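Local coordinates for GTPase-activating protein GYP1 (PDB 1FKM), which stimulates GTP hydrolysis by Ypt/Rab GTPases, supplying an arginine and a glutamine finger in trans, and thereby down-regulates YPT1 at the Golgi and YPT7 at the vacuole, at residues A[216-221]-A[334-339]; A[225-230]-A[349-354]. All blocks are in the same frame, centred on the assembly; numbering follows the deposited sequence. Where two conformers were deposited one is given.

Contact 1 (A[216-221]-A[334-339]); sequences ADLYNH and AFLIKW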
# COMPACT_ATOMS: atom_id res chain seq x y z
N ALA A 216 21.92 -13.72 14.81
CA ALA A 216 23.28 -13.20 14.80
C ALA A 216 24.15 -13.86 13.74
O ALA A 216 25.02 -13.22 13.16
CB ALA A 216 23.91 -13.38 16.18
N ASP A 217 23.90 -15.15 13.48
CA ASP A 217 24.68 -15.87 12.48
C ASP A 217 24.46 -15.31 11.08
O ASP A 217 25.40 -15.17 10.31
CB ASP A 217 24.33 -17.36 12.51
CG ASP A 217 24.79 -18.04 13.79
OD1 ASP A 217 25.97 -17.87 14.17
OD2 ASP A 217 23.97 -18.74 14.43
N LEU A 218 23.21 -14.99 10.75
CA LEU A 218 22.93 -14.43 9.43
C LEU A 218 23.54 -13.04 9.36
O LEU A 218 24.14 -12.66 8.35
CB LEU A 218 21.42 -14.35 9.18
CG LEU A 218 20.99 -13.68 7.87
CD1 LEU A 218 21.59 -14.41 6.68
CD2 LEU A 218 19.47 -13.66 7.78
N TYR A 219 23.40 -12.29 10.44
CA TYR A 219 23.95 -10.94 10.51
C TYR A 219 25.46 -10.99 10.28
O TYR A 219 26.00 -10.21 9.49
CB TYR A 219 23.67 -10.34 11.89
CG TYR A 219 24.05 -8.88 11.99
CD1 TYR A 219 23.18 -7.88 11.57
CD2 TYR A 219 25.30 -8.50 12.49
CE1 TYR A 219 23.53 -6.53 11.65
CE2 TYR A 219 25.66 -7.16 12.58
CZ TYR A 219 24.77 -6.18 12.15
OH TYR A 219 25.13 -4.85 12.23
N ASN A 220 26.13 -11.90 10.96
CA ASN A 220 27.58 -12.06 10.82
C ASN A 220 27.96 -12.49 9.41
O ASN A 220 28.99 -12.08 8.88
CB ASN A 220 28.10 -13.07 11.85
CG ASN A 220 27.96 -12.59 13.29
OD1 ASN A 220 28.02 -13.38 14.23
ND2 ASN A 220 27.78 -11.29 13.46
N HIS A 221 27.12 -13.32 8.79
CA HIS A 221 27.41 -13.77 7.43
C HIS A 221 27.37 -12.56 6.49
O HIS A 221 28.22 -12.43 5.61
CB HIS A 221 26.39 -14.81 6.96
CG HIS A 221 26.60 -15.28 5.56
ND1 HIS A 221 27.66 -16.08 5.19
CD2 HIS A 221 25.90 -15.04 4.42
CE1 HIS A 221 27.59 -16.33 3.89
NE2 HIS A 221 26.53 -15.71 3.40
N ALA A 334 10.73 -11.06 9.54
CA ALA A 334 10.21 -12.42 9.39
C ALA A 334 10.38 -12.90 7.95
O ALA A 334 10.67 -14.08 7.71
CB ALA A 334 8.74 -12.47 9.80
N PHE A 335 10.22 -11.99 7.00
CA PHE A 335 10.36 -12.31 5.58
C PHE A 335 11.80 -12.73 5.31
O PHE A 335 12.05 -13.79 4.72
CB PHE A 335 10.01 -11.07 4.73
CG PHE A 335 10.06 -11.30 3.24
CD1 PHE A 335 9.29 -12.30 2.65
CD2 PHE A 335 10.83 -10.48 2.42
CE1 PHE A 335 9.29 -12.47 1.26
CE2 PHE A 335 10.83 -10.65 1.03
CZ PHE A 335 10.06 -11.64 0.46
N LEU A 336 12.74 -11.90 5.75
CA LEU A 336 14.16 -12.18 5.57
C LEU A 336 14.58 -13.48 6.25
O LEU A 336 15.23 -14.32 5.62
CB LEU A 336 15.00 -11.04 6.14
CG LEU A 336 16.53 -11.20 6.05
CD1 LEU A 336 16.96 -11.31 4.58
CD2 LEU A 336 17.21 -10.02 6.71
N ILE A 337 14.22 -13.63 7.52
CA ILE A 337 14.60 -14.82 8.28
C ILE A 337 14.11 -16.11 7.63
O ILE A 337 14.72 -17.17 7.81
CB ILE A 337 14.06 -14.74 9.73
CG1 ILE A 337 14.68 -13.53 10.45
CG2 ILE A 337 14.40 -16.01 10.50
CD1 ILE A 337 16.19 -13.52 10.47
N LYS A 338 13.03 -16.03 6.87
CA LYS A 338 12.50 -17.21 6.20
C LYS A 338 13.54 -17.78 5.23
O LYS A 338 13.60 -18.99 5.01
CB LYS A 338 11.23 -16.86 5.43
CG LYS A 338 10.62 -18.03 4.68
CD LYS A 338 9.32 -17.64 4.00
CE LYS A 338 8.75 -18.80 3.20
NZ LYS A 338 8.47 -19.99 4.05
N TRP A 339 14.37 -16.90 4.67
CA TRP A 339 15.40 -17.31 3.72
C TRP A 339 16.76 -17.51 4.38
O TRP A 339 17.75 -17.82 3.71
CB TRP A 339 15.54 -16.26 2.62
CG TRP A 339 14.24 -15.78 2.05
CD1 TRP A 339 13.74 -14.51 2.09
CD2 TRP A 339 13.27 -16.57 1.35
NE1 TRP A 339 12.52 -14.45 1.47
CE2 TRP A 339 12.20 -15.70 1.01
CE3 TRP A 339 13.19 -17.92 0.99
CZ2 TRP A 339 11.07 -16.15 0.31
CZ3 TRP A 339 12.07 -18.36 0.30
CH2 TRP A 339 11.02 -17.47 -0.03
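Leu218 and Leu336 meet because each side chain is stretched straight out from its own helix: in Leu218, CG lies opposite the backbone nitrogen (chi1 175°) and CD2 continues the extended line from CA. Leu336 repeats this shape, so the two branched ends advance on each other and the helices meet through side chains alone, the nearest alpha carbons, of Leu218 and Ile337, being 8.4 Å apart. The CD2 methyl of Leu218 does all the touching from its side. It stops 4.2 Å from Leu336 CG and lies at the same distance, 4.2 Å, from Ile337 CD1, so that it rests between two consecutive residues of 334-339. Ile337 leaves its helix at a slant, yet two successive turns (chi1 -62°, chi2 -57°) fold its CD1 round to the Leu218 methyl. Within the all-helical TBC Rab-GAP domain fold, this joins helix 216-224 to helix 324-338, away from the arginine and glutamine fingers. Val211 of helix 198-214 touches Leu336, and Leu343 of helix 340-343 packs against both leucines. Leucine suits the buried places, since a forked tip can be touched by several neighbours and has no polar group to satisfy. Beta-branched Ile337 is less deeply buried and also packs on Trp378 of helix 365-382. Polar ties are made to one side of the hydrophobic meeting point: His221, a turn further along its helix, gives NE2 to a hydrogen bond with the carbonyl oxygen of Met346.

Contact 2 (A[225-230]-A[349-354]); sequences EHVEFI and QETITF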
# COMPACT_ATOMS: atom_id res chain seq x y z
N GLU A 225 30.35 -11.12 4.08
CA GLU A 225 30.14 -11.01 2.64
C GLU A 225 29.89 -9.57 2.20
O GLU A 225 29.55 -9.32 1.04
CB GLU A 225 28.95 -11.89 2.21
CG GLU A 225 29.16 -13.38 2.42
CD GLU A 225 30.39 -13.90 1.70
OE1 GLU A 225 30.58 -13.55 0.52
OE2 GLU A 225 31.17 -14.67 2.32
N HIS A 226 30.07 -8.65 3.13
CA HIS A 226 29.85 -7.22 2.93
C HIS A 226 28.48 -6.87 2.33
O HIS A 226 28.36 -6.03 1.44
CB HIS A 226 30.98 -6.57 2.10
CG HIS A 226 31.18 -7.16 0.74
ND1 HIS A 226 31.83 -8.36 0.53
CD2 HIS A 226 30.83 -6.70 -0.49
CE1 HIS A 226 31.87 -8.62 -0.76
NE2 HIS A 226 31.27 -7.63 -1.41
N VAL A 227 27.45 -7.53 2.85
CA VAL A 227 26.08 -7.28 2.41
C VAL A 227 25.54 -6.22 3.37
O VAL A 227 25.50 -6.43 4.58
CB VAL A 227 25.19 -8.55 2.52
CG1 VAL A 227 23.72 -8.17 2.33
CG2 VAL A 227 25.61 -9.56 1.46
N GLU A 228 25.13 -5.08 2.83
CA GLU A 228 24.59 -4.00 3.65
C GLU A 228 23.07 -4.05 3.54
O GLU A 228 22.54 -4.18 2.46
CB GLU A 228 25.10 -2.65 3.14
CG GLU A 228 26.62 -2.55 3.06
CD GLU A 228 27.10 -1.18 2.62
OE1 GLU A 228 26.26 -0.27 2.46
OE2 GLU A 228 28.32 -1.01 2.44
N PHE A 229 22.37 -3.93 4.66
CA PHE A 229 20.91 -3.98 4.61
C PHE A 229 20.30 -2.99 3.62
O PHE A 229 19.32 -3.30 2.97
CB PHE A 229 20.32 -3.78 6.01
CG PHE A 229 20.37 -5.02 6.86
CD1 PHE A 229 21.57 -5.46 7.41
CD2 PHE A 229 19.21 -5.77 7.09
CE1 PHE A 229 21.62 -6.63 8.17
CE2 PHE A 229 19.25 -6.94 7.84
CZ PHE A 229 20.46 -7.38 8.39
N ILE A 230 20.90 -1.82 3.50
CA ILE A 230 20.38 -0.81 2.58
C ILE A 230 20.34 -1.33 1.13
O ILE A 230 19.45 -0.95 0.36
CB ILE A 230 21.24 0.48 2.63
CG1 ILE A 230 20.51 1.62 1.91
CG2 ILE A 230 22.59 0.25 1.97
CD1 ILE A 230 19.29 2.13 2.64
N GLN A 349 26.99 -11.04 -4.52
CA GLN A 349 26.17 -11.00 -5.72
C GLN A 349 24.94 -11.91 -5.67
O GLN A 349 23.85 -11.51 -6.08
CB GLN A 349 27.01 -11.37 -6.95
CG GLN A 349 27.94 -10.27 -7.43
CD GLN A 349 28.70 -10.65 -8.70
OE1 GLN A 349 29.50 -11.58 -8.69
NE2 GLN A 349 28.44 -9.94 -9.79
N GLU A 350 25.12 -13.12 -5.16
CA GLU A 350 24.01 -14.06 -5.08
C GLU A 350 22.94 -13.56 -4.12
O GLU A 350 21.74 -13.67 -4.40
CB GLU A 350 24.52 -15.44 -4.63
CG GLU A 350 25.64 -15.96 -5.51
CD GLU A 350 26.24 -17.26 -5.01
OE1 GLU A 350 26.47 -17.39 -3.79
OE2 GLU A 350 26.49 -18.16 -5.84
N THR A 351 23.38 -13.00 -3.00
CA THR A 351 22.48 -12.47 -1.97
C THR A 351 21.64 -11.30 -2.48
O THR A 351 20.41 -11.31 -2.36
CB THR A 351 23.28 -12.03 -0.72
OG1 THR A 351 23.88 -13.18 -0.11
CG2 THR A 351 22.38 -11.35 0.29
N ILE A 352 22.30 -10.29 -3.05
CA ILE A 352 21.58 -9.12 -3.56
C ILE A 352 20.58 -9.51 -4.63
O ILE A 352 19.43 -9.07 -4.62
CB ILE A 352 22.56 -8.07 -4.14
CG1 ILE A 352 23.59 -7.67 -3.08
CG2 ILE A 352 21.79 -6.83 -4.61
CD1 ILE A 352 22.98 -7.18 -1.77
N THR A 353 21.02 -10.35 -5.57
CA THR A 353 20.15 -10.82 -6.64
C THR A 353 18.92 -11.51 -6.05
O THR A 353 17.79 -11.25 -6.46
CB THR A 353 20.89 -11.81 -7.56
OG1 THR A 353 21.97 -11.14 -8.22
CG2 THR A 353 19.94 -12.38 -8.61
N PHE A 354 19.16 -12.39 -5.08
CA PHE A 354 18.08 -13.15 -4.43
C PHE A 354 17.08 -12.28 -3.67
O PHE A 354 15.87 -12.44 -3.83
CB PHE A 354 18.68 -14.18 -3.47
CG PHE A 354 17.65 -15.06 -2.81
CD1 PHE A 354 17.18 -16.21 -3.44
CD2 PHE A 354 17.13 -14.74 -1.56
CE1 PHE A 354 16.22 -17.02 -2.84
CE2 PHE A 354 16.17 -15.54 -0.95
CZ PHE A 354 15.71 -16.69 -1.59
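Val227 sets both of its methyls against helix 348-355, and Thr351 receives them with its own CG2. The closest approach, Val227 CG2 to Thr351 CG2, is 3.9 Å, while Val227 CG1 lies 4.0 Å from that same threonine methyl. With OG1 beside the backbone nitrogen (chi1 -66°) and CG2 anti to it, Thr351 offers carbon to the valine and keeps OG1 for the carbonyl oxygen of Asp347. Phe222 touches both Val227 and Thr351. The CA atoms of Val227 and Thr351 are 7.7 Å apart, a distance that two short beta-branched side chains fill with their methyls. Packing is slacker toward Ile352, whose CD1 reaches Val227 CG1 at 4.3 Å. Farther out, Glu228 directs its CB away from the helix, and Thr353 is exposed; its OG1 bonds to Gln349 O at 2.9 Å, on the opposite face of that carbonyl's plane from its own backbone N. A Schellman motif ends helix 216-224 just before Val227, whose N bonds to Phe222 O, with His226 at the positive-phi C-prime position. Since only carbon atoms meet here, the contact rests on fit rather than directed bonds, and the one hydroxyl beside it, already paired with Asp347, asks nothing of the loop.

Contact 1 uses helix 216-224 and contact 2 the loop that follows it; their partners lie on helices 324-338 and 348-355 respectively. The segments alternate in the chain, and the two centres are 12 Å apart. Phe229 helps to join them, its ring packing on Leu336 and Tyr219, as does Trp339, which meets Phe354 edge-to-face. Both contacts have a buried apolar centre about 25 Å from the centre of the chain, and both are flanked by exposed polar residues. Contact 1 is purely hydrocarbon, built from long side chains reaching between helices, whereas contact 2 sets a loop against a helix with beta-branched residues and admits a threonine whose hydroxyl is paired elsewhere.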